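PDB 4IIY: MccF from Escherichia coli, which confers self-immunity to microcin C7, probably as a serine hydrolase related to LD-carboxypeptidases. Local coordinates for residues N227-V237 against I328-C336; P34-V42 against I134-I142. The protein carries 1 engineered substitution. All coordinates share one frame; numbering follows the deposited sequence.

Contact 1 of 2, residues N227-V237 against I328-C336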
loop_
_atom_site.group_PDB
_atom_site.type_symbol
_atom_site.label_atom_id
_atom_site.label_comp_id
_atom_site.label_asym_id
_atom_site.label_seq_id
_atom_site.Cartn_x
_atom_site.Cartn_y
_atom_site.Cartn_z
ATOM N N ASN B 227 26.186 -9.219 -12.426
ATOM C CA ASN B 227 24.796 -9.067 -12.835
ATOM C C ASN B 227 24.107 -10.404 -13.018
ATOM O O ASN B 227 24.458 -11.178 -13.904
ATOM C CB ASN B 227 24.678 -8.218 -14.091
ATOM C CG ASN B 227 23.341 -7.531 -14.177
ATOM O OD1 ASN B 227 22.309 -8.120 -13.847
ATOM N ND2 ASN B 227 23.356 -6.266 -14.561
ATOM N N ASN B 228 23.116 -10.659 -12.172
ATOM C CA ASN B 228 22.409 -11.932 -12.158
ATOM C C ASN B 228 20.999 -11.845 -12.739
ATOM O O ASN B 228 20.134 -12.664 -12.421
ATOM C CB ASN B 228 22.370 -12.505 -10.740
ATOM C CG ASN B 228 21.664 -11.591 -9.758
ATOM O OD1 ASN B 228 21.460 -10.406 -10.027
ATOM N ND2 ASN B 228 21.289 -12.140 -8.606
ATOM N N CYS B 229 20.756 -10.849 -13.580
ATOM C CA CYS B 229 19.503 -10.715 -14.319
ATOM C C CYS B 229 19.195 -12.031 -15.044
ATOM O O CYS B 229 20.118 -12.656 -15.593
ATOM C CB CYS B 229 19.662 -9.569 -15.324
ATOM S SG CYS B 229 18.187 -9.022 -16.200
ATOM N N ALA B 230 17.933 -12.440 -15.083
ATOM C CA ALA B 230 17.542 -13.690 -15.731
ATOM C C ALA B 230 16.361 -13.450 -16.652
ATOM O O ALA B 230 15.462 -12.663 -16.331
ATOM C CB ALA B 230 17.193 -14.749 -14.690
ATOM N N PHE B 231 16.363 -14.124 -17.795
ATOM C CA PHE B 231 15.281 -14.028 -18.765
ATOM C C PHE B 231 14.511 -15.345 -18.762
ATOM O O PHE B 231 15.005 -16.368 -19.258
ATOM C CB PHE B 231 15.834 -13.753 -20.171
ATOM C CG PHE B 231 16.381 -12.356 -20.369
ATOM C CD1 PHE B 231 15.688 -11.437 -21.135
ATOM C CD2 PHE B 231 17.594 -11.974 -19.812
ATOM C CE1 PHE B 231 16.175 -10.162 -21.344
ATOM C CE2 PHE B 231 18.087 -10.691 -20.011
ATOM C CZ PHE B 231 17.378 -9.785 -20.784
ATOM N N TYR B 232 13.307 -15.328 -18.208
ATOM C CA TYR B 232 12.469 -16.520 -18.143
ATOM C C TYR B 232 11.445 -16.516 -19.266
ATOM O O TYR B 232 10.441 -15.811 -19.212
ATOM C CB TYR B 232 11.761 -16.597 -16.788
ATOM C CG TYR B 232 12.694 -16.754 -15.619
ATOM C CD1 TYR B 232 13.282 -17.980 -15.340
ATOM C CD2 TYR B 232 12.970 -15.684 -14.769
ATOM C CE1 TYR B 232 14.131 -18.136 -14.268
ATOM C CE2 TYR B 232 13.814 -15.832 -13.689
ATOM C CZ TYR B 232 14.391 -17.062 -13.443
ATOM O OH TYR B 232 15.237 -17.227 -12.375
ATOM N N GLY B 233 11.705 -17.307 -20.297
ATOM C CA GLY B 233 10.815 -17.366 -21.436
ATOM C C GLY B 233 11.617 -17.574 -22.700
ATOM O O GLY B 233 12.832 -17.759 -22.648
ATOM N N SER B 234 10.931 -17.543 -23.835
ATOM C CA SER B 234 11.592 -17.677 -25.124
ATOM C C SER B 234 10.936 -16.742 -26.123
ATOM O O SER B 234 9.861 -16.188 -25.865
ATOM C CB SER B 234 11.524 -19.125 -25.627
ATOM O OG SER B 234 10.187 -19.502 -25.905
ATOM N N GLY B 235 11.580 -16.567 -27.266
ATOM C CA GLY B 235 11.059 -15.693 -28.295
ATOM C C GLY B 235 11.184 -14.231 -27.920
ATOM O O GLY B 235 11.940 -13.866 -27.015
ATOM N N LYS B 236 10.440 -13.393 -28.625
ATOM C CA LYS B 236 10.501 -11.952 -28.454
ATOM C C LYS B 236 9.102 -11.423 -28.173
ATOM O O LYS B 236 8.134 -11.808 -28.841
ATOM C CB LYS B 236 11.078 -11.305 -29.721
ATOM C CG LYS B 236 11.395 -9.824 -29.593
ATOM C CD LYS B 236 12.300 -9.336 -30.720
ATOM C CE LYS B 236 11.619 -9.427 -32.071
ATOM N NZ LYS B 236 12.435 -8.768 -33.132
ATOM N N VAL B 237 8.992 -10.559 -27.168
ATOM C CA VAL B 237 7.733 -9.905 -26.834
ATOM C C VAL B 237 7.889 -8.404 -26.987
ATOM O O VAL B 237 8.806 -7.815 -26.418
ATOM C CB VAL B 237 7.299 -10.205 -25.384
ATOM C CG1 VAL B 237 6.036 -9.420 -25.034
ATOM C CG2 VAL B 237 7.078 -11.698 -25.195
ATOM N N ILE B 328 3.649 -16.349 -18.246
ATOM C CA ILE B 328 4.011 -15.021 -18.720
ATOM C C ILE B 328 5.525 -14.947 -18.656
ATOM O O ILE B 328 6.119 -15.242 -17.616
ATOM C CB ILE B 328 3.429 -13.905 -17.827
ATOM C CG1 ILE B 328 1.905 -14.024 -17.741
ATOM C CG2 ILE B 328 3.840 -12.537 -18.344
ATOM C CD1 ILE B 328 1.249 -12.922 -16.927
ATOM N N PRO B 329 6.171 -14.571 -19.763
ATOM C CA PRO B 329 7.631 -14.468 -19.674
ATOM C C PRO B 329 8.055 -13.280 -18.807
ATOM O O PRO B 329 7.392 -12.231 -18.798
ATOM C CB PRO B 329 8.070 -14.297 -21.130
ATOM C CG PRO B 329 6.870 -13.779 -21.839
ATOM C CD PRO B 329 5.658 -14.298 -21.116
ATOM N N VAL B 330 9.157 -13.451 -18.086
ATOM C CA VAL B 330 9.591 -12.466 -17.105
ATOM C C VAL B 330 11.074 -12.147 -17.262
ATOM O O VAL B 330 11.907 -13.061 -17.306
ATOM C CB VAL B 330 9.356 -12.973 -15.666
ATOM C CG1 VAL B 330 9.913 -11.978 -14.664
ATOM C CG2 VAL B 330 7.878 -13.216 -15.411
ATOM N N LEU B 331 11.398 -10.858 -17.342
ATOM C CA LEU B 331 12.773 -10.393 -17.241
ATOM C C LEU B 331 12.965 -10.073 -15.767
ATOM O O LEU B 331 12.400 -9.092 -15.264
ATOM C CB LEU B 331 12.990 -9.162 -18.116
ATOM C CG LEU B 331 14.419 -8.642 -18.290
ATOM C CD1 LEU B 331 14.450 -7.429 -19.206
ATOM C CD2 LEU B 331 15.058 -8.301 -16.967
ATOM N N ASP B 332 13.707 -10.927 -15.067
ATOM C CA ASP B 332 13.903 -10.761 -13.635
ATOM C C ASP B 332 15.241 -10.107 -13.338
ATOM O O ASP B 332 16.287 -10.729 -13.503
ATOM C CB ASP B 332 13.837 -12.116 -12.936
ATOM C CG ASP B 332 13.944 -12.001 -11.426
ATOM O OD1 ASP B 332 13.765 -10.888 -10.898
ATOM O OD2 ASP B 332 14.197 -13.031 -10.771
ATOM N N GLY B 333 15.217 -8.856 -12.887
ATOM C CA GLY B 333 16.427 -8.178 -12.467
ATOM C C GLY B 333 16.913 -7.077 -13.391
ATOM O O GLY B 333 18.113 -6.842 -13.502
ATOM N N PHE B 334 16.000 -6.379 -14.052
ATOM C CA PHE B 334 16.375 -5.215 -14.850
ATOM C C PHE B 334 16.937 -4.117 -13.938
ATOM O O PHE B 334 16.423 -3.888 -12.835
ATOM C CB PHE B 334 15.157 -4.720 -15.651
ATOM C CG PHE B 334 15.459 -3.651 -16.680
ATOM C CD1 PHE B 334 16.450 -3.820 -17.636
ATOM C CD2 PHE B 334 14.693 -2.499 -16.725
ATOM C CE1 PHE B 334 16.691 -2.837 -18.587
ATOM C CE2 PHE B 334 14.920 -1.522 -17.678
ATOM C CZ PHE B 334 15.928 -1.691 -18.612
ATOM N N ASP B 335 17.990 -3.450 -14.402
ATOM C CA ASP B 335 18.682 -2.434 -13.615
ATOM C C ASP B 335 18.020 -1.069 -13.757
ATOM O O ASP B 335 18.638 -0.093 -14.188
ATOM C CB ASP B 335 20.156 -2.365 -14.015
ATOM C CG ASP B 335 20.891 -3.649 -13.699
ATOM O OD1 ASP B 335 21.169 -3.894 -12.503
ATOM O OD2 ASP B 335 21.161 -4.431 -14.643
ATOM N N CYS B 336 16.751 -1.008 -13.375
ATOM C CA CYS B 336 16.015 0.249 -13.376
ATOM C C CYS B 336 15.145 0.223 -12.134
ATOM O O CYS B 336 13.974 -0.184 -12.178
ATOM C CB CYS B 336 15.201 0.397 -14.667
ATOM S SG CYS B 336 14.401 1.995 -14.876
HETATM O O HOH W 1 15.859 -14.988 -10.978
#

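Contact 2 of 2, residues P34-V42 against I134-I142. With EDO (1,2-ethanediol), chain P.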
loop_
_atom_site.group_PDB
_atom_site.type_symbol
_atom_site.label_atom_id
_atom_site.label_comp_id
_atom_site.label_asym_id
_atom_site.label_seq_id
_atom_site.Cartn_x
_atom_site.Cartn_y
_atom_site.Cartn_z
ATOM N N PRO B 34 1.807 9.380 -28.852
ATOM C CA PRO B 34 2.056 9.997 -27.544
ATOM C C PRO B 34 2.621 11.412 -27.662
ATOM O O PRO B 34 3.170 11.793 -28.698
ATOM C CB PRO B 34 3.089 9.062 -26.910
ATOM C CG PRO B 34 3.774 8.431 -28.050
ATOM C CD PRO B 34 2.720 8.255 -29.108
ATOM N N LEU B 35 2.469 12.191 -26.598
ATOM C CA LEU B 35 3.049 13.521 -26.522
ATOM C C LEU B 35 4.519 13.387 -26.125
ATOM O O LEU B 35 4.833 12.704 -25.145
ATOM C CB LEU B 35 2.279 14.355 -25.500
ATOM C CG LEU B 35 2.771 15.770 -25.208
ATOM C CD1 LEU B 35 2.666 16.656 -26.447
ATOM C CD2 LEU B 35 1.987 16.372 -24.056
ATOM N N LEU B 36 5.404 14.028 -26.888
ATOM C CA LEU B 36 6.849 13.894 -26.688
ATOM C C LEU B 36 7.519 15.203 -26.307
ATOM O O LEU B 36 7.220 16.258 -26.875
ATOM C CB LEU B 36 7.513 13.356 -27.957
ATOM C CG LEU B 36 6.976 12.044 -28.518
ATOM C CD1 LEU B 36 7.776 11.656 -29.755
ATOM C CD2 LEU B 36 7.031 10.939 -27.465
ATOM N N ALA B 37 8.433 15.135 -25.345
ATOM C CA ALA B 37 9.245 16.289 -24.971
ATOM C C ALA B 37 10.426 16.455 -25.927
ATOM O O ALA B 37 10.840 15.505 -26.597
ATOM C CB ALA B 37 9.752 16.131 -23.541
ATOM N N ALA B 38 10.969 17.669 -25.981
ATOM C CA ALA B 38 12.219 17.913 -26.693
ATOM C C ALA B 38 13.363 17.147 -26.029
ATOM O O ALA B 38 13.374 16.962 -24.806
ATOM C CB ALA B 38 12.532 19.403 -26.722
ATOM N N PRO B 39 14.344 16.707 -26.824
ATOM C CA PRO B 39 15.451 15.935 -26.256
ATOM C C PRO B 39 16.387 16.798 -25.415
ATOM O O PRO B 39 16.415 18.020 -25.555
ATOM C CB PRO B 39 16.178 15.409 -27.496
ATOM C CG PRO B 39 15.877 16.427 -28.560
ATOM C CD PRO B 39 14.463 16.867 -28.284
ATOM N N LEU B 40 17.146 16.146 -24.543
ATOM C CA LEU B 40 18.165 16.815 -23.748
ATOM C C LEU B 40 19.422 17.056 -24.593
ATOM O O LEU B 40 19.684 16.326 -25.553
ATOM C CB LEU B 40 18.514 15.956 -22.533
ATOM C CG LEU B 40 19.355 16.583 -21.424
ATOM C CD1 LEU B 40 18.582 17.683 -20.730
ATOM C CD2 LEU B 40 19.779 15.516 -20.416
ATOM N N ALA B 41 20.192 18.069 -24.215
ATOM C CA ALA B 41 21.496 18.328 -24.816
ATOM C C ALA B 41 22.449 18.834 -23.751
ATOM O O ALA B 41 22.033 19.479 -22.781
ATOM C CB ALA B 41 21.375 19.351 -25.944
ATOM N N VAL B 42 23.734 18.559 -23.944
ATOM C CA VAL B 42 24.765 19.108 -23.086
ATOM C C VAL B 42 24.581 20.615 -22.984
ATOM O O VAL B 42 24.376 21.305 -23.995
ATOM C CB VAL B 42 26.164 18.775 -23.640
ATOM C CG1 VAL B 42 27.243 19.578 -22.917
ATOM C CG2 VAL B 42 26.434 17.282 -23.519
ATOM N N ILE B 134 1.468 21.538 -18.755
ATOM C CA ILE B 134 2.342 20.424 -19.116
ATOM C C ILE B 134 2.161 20.074 -20.587
ATOM O O ILE B 134 3.132 19.832 -21.307
ATOM C CB ILE B 134 2.067 19.196 -18.232
ATOM C CG1 ILE B 134 2.490 19.501 -16.795
ATOM C CG2 ILE B 134 2.805 17.969 -18.758
ATOM C CD1 ILE B 134 2.046 18.464 -15.779
ATOM N N ILE B 135 0.916 20.070 -21.047
ATOM C CA ILE B 135 0.639 19.797 -22.449
ATOM C C ILE B 135 1.193 20.895 -23.354
ATOM O O ILE B 135 1.760 20.609 -24.410
ATOM C CB ILE B 135 -0.869 19.621 -22.679
ATOM C CG1 ILE B 135 -1.343 18.327 -22.011
ATOM C CG2 ILE B 135 -1.198 19.616 -24.170
ATOM C CD1 ILE B 135 -2.840 18.239 -21.834
ATOM N N ALA B 136 1.050 22.144 -22.924
ATOM C CA ALA B 136 1.499 23.285 -23.724
ATOM C C ALA B 136 3.021 23.385 -23.782
ATOM O O ALA B 136 3.584 23.897 -24.751
ATOM C CB ALA B 136 0.910 24.584 -23.173
ATOM N N ASN B 137 3.678 22.897 -22.733
ATOM C CA ASN B 137 5.122 23.037 -22.573
ATOM C C ASN B 137 5.750 21.707 -22.171
ATOM O O ASN B 137 6.231 21.566 -21.046
ATOM C CB ASN B 137 5.439 24.081 -21.495
ATOM C CG ASN B 137 4.661 25.374 -21.679
ATOM O OD1 ASN B 137 5.052 26.239 -22.463
ATOM N ND2 ASN B 137 3.554 25.512 -20.951
ATOM N N PRO B 138 5.727 20.719 -23.075
ATOM C CA PRO B 138 6.232 19.399 -22.679
ATOM C C PRO B 138 7.712 19.450 -22.324
ATOM O O PRO B 138 8.500 20.125 -22.999
ATOM C CB PRO B 138 5.983 18.528 -23.917
ATOM C CG PRO B 138 5.669 19.476 -25.032
ATOM C CD PRO B 138 5.125 20.719 -24.419
ATOM N N LYS B 139 8.078 18.763 -21.248
ATOM C CA LYS B 139 9.466 18.677 -20.812
ATOM C C LYS B 139 9.756 17.239 -20.419
ATOM O O LYS B 139 8.834 16.443 -20.235
ATOM C CB LYS B 139 9.728 19.610 -19.621
ATOM C CG LYS B 139 9.545 21.104 -19.944
ATOM C CD LYS B 139 9.693 21.964 -18.697
ATOM C CE LYS B 139 9.183 23.384 -18.924
ATOM N NZ LYS B 139 9.909 24.097 -20.020
ATOM N N ILE B 140 11.037 16.910 -20.311
ATOM C CA ILE B 140 11.452 15.623 -19.780
ATOM C C ILE B 140 11.217 15.615 -18.273
ATOM O O ILE B 140 11.812 16.409 -17.546
ATOM C CB ILE B 140 12.943 15.378 -20.061
ATOM C CG1 ILE B 140 13.206 15.361 -21.572
ATOM C CG2 ILE B 140 13.406 14.076 -19.397
ATOM C CD1 ILE B 140 14.670 15.466 -21.937
ATOM N N ILE B 141 10.340 14.733 -17.804
ATOM C CA ILE B 141 10.056 14.606 -16.378
ATOM C C ILE B 141 10.639 13.271 -15.941
ATOM O O ILE B 141 10.314 12.238 -16.532
ATOM C CB ILE B 141 8.535 14.612 -16.091
ATOM C CG1 ILE B 141 7.821 15.736 -16.850
ATOM C CG2 ILE B 141 8.278 14.674 -14.584
ATOM C CD1 ILE B 141 8.266 17.099 -16.492
ATOM N N ILE B 142 11.509 13.293 -14.935
ATOM C CA ILE B 142 12.280 12.112 -14.565
ATOM C C ILE B 142 12.441 11.963 -13.051
ATOM O O ILE B 142 12.625 12.944 -12.319
ATOM C CB ILE B 142 13.653 12.104 -15.297
ATOM C CG1 ILE B 142 14.380 10.762 -15.137
ATOM C CG2 ILE B 142 14.523 13.285 -14.847
ATOM C CD1 ILE B 142 15.494 10.579 -16.153
HETATM C C1 EDO P . 17.374 21.650 -27.745
HETATM O O1 EDO P . 16.327 20.859 -28.323
HETATM C C2 EDO P . 18.109 20.859 -26.665
HETATM O O2 EDO P . 17.268 20.661 -25.518
HETATM O O HOH W 2 9.315 20.075 -25.561
#

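Contact 1 of 2, residues N227-V237 against I328-C336
A230 and D332 pair through two backbone hydrogen bonds, A230 N to D332 O at 2.9 Å and D332 N to A230 O at 2.8 Å. Y232 and V330 repeat the exchange, Y232 N donating to V330 O and V330 N to Y232 O. Between them the non-hydrogen-bonded pair F231 and L331 meets on the other side of the strands, where L331 CG sits over one ring face of F231 in a CH-pi contact, 4.2 Å from the centroid and offset toward the rim. The two antiparallel strands form one margin of the mixed sheet that ends, within this chain, at 230-232; strand 297-301 hydrogen-bonds to the opposite side of 330-334. On the face shared by A230, Y232 and D332, D332 CB lies in the plane of the Y232 ring at its edge, and one water donates to D332 OD2 at 2.6 Å and also bonds Y232 OH. Beyond the strands, N227 CG stands anti to the backbone N (chi1 -154°), which sets the amide between C229 N and D335. N227 ND2 reaches D335 OD2 at 2.9 Å, syn but 23° out of the carboxylate plane, with OD2 nearly in the amide plane, and also bonds P203 O. N227 OD1 accepts from C229 N, closing an Asx turn, and from K302 NZ, which also salt-bridges D335 and binds G333 O. A leucine in place of N227 would probably leave D335 OD2 without its amide donor and free the turn at C229 to shift. At the far end V237 CG2 touches P329 CG.

Contact 2 of 2, residues P34-V42 against I134-I142
A37 CB presses against the backbone just past P138, 3.3 Å from K139 C, and is also close to I140 CG1. I140 extends its CD1 alongside the chain at A38-L40, coming within 3.5 Å of A38 O and 3.9 Å of L40 CB. With I140 CG1 anti to the carbonyl carbon (chi1 -61°) and CD1 extended beyond it (chi2 166°), the long branch runs out along segment 34-42. Toward the N terminus, L35 CD2 rests on the end of helix 131-136, 4.0 Å from I135 CA, while L35 CD1 faces P138 CG more loosely. The P138 ring lies against the chain at L36, its CB 3.9 Å from L36 O. The polar link is a water that accepts from A38 N at 2.9 Å and donates to P138 O at 2.7 Å, joining the two backbones.

A second shell sets these groups in place. Helix 178-191 backs L40 and I140 through L190, and F186 also touches L40. The side chain of K139 starts out away from segment 34-42, and NZ bonds the carbonyl oxygens of I110 and N107; I140 pairs by backbone with T111 of the neighbouring strand 110-115. L35 is tied by backbone bonds to G159 and I161, and A37 to S368. The contact thus lays the N-terminal arm across the helix-to-strand turn of a mixed, mostly parallel alpha/beta sheet. Because apolar carbons and a water carry the direct meeting, the exact path of the arm probably depends on its backbone bonds to other parts of the chain as much as on this packing.

From the N terminus, the arm 34-42 leads into strand 45-49, and contact 2 closes when the chain returns at 134-142, with strands 76-79 and 110-115 lying between in sequence. It ties the arm to the turn between helix 131-136 and strand 140-143 in the first mixed sheet. Contact 1 opens much later, at 227-237, and closes at 328-336, with most of strand 236-245 and strands 266-270 and 297-301 between its segments, and joins edge strand 230-232 to 330-334 in the second sheet. The loops follow in series, neither nested nor crossed. Their centres lie about 29 Å apart and the contacts do not touch, contact 1 within one sheet, contact 2 beside the other.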